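BugD (Bordetella pertussis Tohama I, PDB 2F5X) is a periplasmic solute receptor of the tripartite tricarboxylate transporter family that binds aspartic acid and probably serves its uptake. Local coordinates at residues T194-T197 with Q198-S202. Numbering follows the deposited sequence.
Sequences TNTT and QQITS
Gln198 folding back on the carbonyl of Thr194 is a local contact within helix 193-201, at a kink where the backbone N of Gln198 and of Gln199 lack the usual alpha-helical bonds to the carbonyls of Thr194 and Asn195. It illustrates how side chains and water can take over where main-chain bonding lapses. With its chain bent by the torsion about CB-CG (chi2 91°), Gln198 turns its amide along the helix, and NE2 gives Thr194 O a nearly straight hydrogen bond of 3.2 Å. The acceptor lies almost in the amide plane, whereas the donor stands above the plane of the carbonyl; Asn33 ND2 also bonds this oxygen. One residue on, a water lies 2.7 Å from Asn195 O, to which it can donate, and accepts from Gln199 NE2 at 3.1 Å, while Gln199 OE1 is held by Lys204. Regular helical bonding then resumes, with Ile200 N reaching Thr196 O at 2.8 Å and Thr201 N reaching Thr197 O at 2.9 Å. Ile200 and Thr196 lie side by side, CD1 resting 3.5 Å from OG1, the hydroxyl that also bonds Thr114. On this flank both side chains pack against strand 102-117, at Ile116. Thr194 and Asn195 meet Pro30 of helix 30-46, a residue of the aspartic acid pocket, and Asn195 and Gln199 touch Met178 of helix 174-182, so the kinked turns sit between two helices and the long strand.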
loop_
_atom_site.group_PDB
_atom_site.type_symbol
_atom_site.label_atom_id
_atom_site.label_comp_id
_atom_site.label_asym_id
_atom_site.label_seq_id
_atom_site.Cartn_x
_atom_site.Cartn_y
_atom_site.Cartn_z
ATOM N N THR A 194 7.283 -4.588 -2.291
ATOM C CA THR A 194 8.150 -4.100 -1.210
ATOM C C THR A 194 8.089 -5.016 0.010
ATOM O O THR A 194 8.923 -4.897 0.921
ATOM C CB THR A 194 7.727 -2.692 -0.783
ATOM O OG1 THR A 194 6.296 -2.645 -0.752
ATOM C CG2 THR A 194 8.142 -1.652 -1.832
ATOM N N ASN A 195 7.098 -5.911 0.042
ATOM C CA ASN A 195 7.032 -6.944 1.081
ATOM C C ASN A 195 7.270 -8.375 0.586
ATOM O O ASN A 195 7.723 -9.243 1.359
ATOM C CB ASN A 195 5.699 -6.869 1.844
ATOM C CG ASN A 195 5.749 -7.597 3.182
ATOM O OD1 ASN A 195 6.669 -7.387 3.982
ATOM N ND2 ASN A 195 4.762 -8.456 3.429
ATOM N N THR A 196 6.978 -8.632 -0.687
ATOM C CA THR A 196 6.974 -10.014 -1.179
ATOM C C THR A 196 8.225 -10.419 -1.945
ATOM O O THR A 196 8.478 -11.611 -2.095
ATOM C CB THR A 196 5.769 -10.298 -2.087
ATOM O OG1 THR A 196 5.852 -9.473 -3.255
ATOM C CG2 THR A 196 4.460 -9.933 -1.418
ATOM N N THR A 197 8.985 -9.449 -2.455
ATOM C CA THR A 197 10.126 -9.765 -3.328
ATOM C C THR A 197 11.064 -10.778 -2.687
ATOM O O THR A 197 11.422 -11.777 -3.294
ATOM C CB THR A 197 10.919 -8.497 -3.681
ATOM O OG1 THR A 197 10.100 -7.629 -4.462
ATOM C CG2 THR A 197 12.075 -8.830 -4.622
ATOM N N GLN A 198 11.453 -10.457 -1.459
ATOM C CA GLN A 198 12.306 -11.243 -0.586
ATOM C C GLN A 198 11.861 -12.722 -0.528
ATOM O O GLN A 198 12.661 -13.660 -0.732
ATOM C CB GLN A 198 12.256 -10.567 0.817
ATOM C CG GLN A 198 12.547 -8.992 0.849
ATOM C CD GLN A 198 11.309 -8.057 0.721
ATOM O OE1 GLN A 198 10.456 -8.266 -0.125
ATOM N NE2 GLN A 198 11.254 -7.003 1.552
ATOM N N GLN A 199 10.573 -12.931 -0.291
ATOM C CA GLN A 199 10.028 -14.271 -0.156
ATOM C C GLN A 199 9.838 -14.968 -1.499
ATOM O O GLN A 199 9.950 -16.188 -1.581
ATOM C CB GLN A 199 8.695 -14.240 0.599
ATOM C CG GLN A 199 8.696 -13.370 1.856
ATOM C CD GLN A 199 9.720 -13.804 2.883
ATOM O OE1 GLN A 199 10.140 -14.963 2.905
ATOM N NE2 GLN A 199 10.132 -12.870 3.740
ATOM N N ILE A 200 9.528 -14.201 -2.538
ATOM C CA ILE A 200 9.353 -14.782 -3.866
ATOM C C ILE A 200 10.692 -15.270 -4.426
ATOM O O ILE A 200 10.798 -16.426 -4.840
ATOM C CB ILE A 200 8.670 -13.798 -4.829
ATOM C CG1 ILE A 200 7.215 -13.553 -4.398
ATOM C CG2 ILE A 200 8.733 -14.330 -6.258
ATOM C CD1 ILE A 200 6.559 -12.363 -5.096
ATOM N N THR A 201 11.710 -14.410 -4.426
ATOM C CA THR A 201 12.959 -14.751 -5.114
ATOM C C THR A 201 13.711 -15.892 -4.439
ATOM O O THR A 201 14.510 -16.572 -5.087
ATOM C CB THR A 201 13.891 -13.536 -5.267
ATOM O OG1 THR A 201 14.178 -12.988 -3.974
ATOM C CG2 THR A 201 13.200 -12.415 -6.022
ATOM N N SER A 202 13.459 -16.093 -3.151
ATOM C CA SER A 202 14.079 -17.196 -2.409
ATOM C C SER A 202 13.291 -18.507 -2.545
ATOM O O SER A 202 13.738 -19.576 -2.083
ATOM C CB SER A 202 14.196 -16.818 -0.936
ATOM O OG SER A 202 12.901 -16.672 -0.382
HETATM O O HOH W 1 8.603 -10.214 3.693
#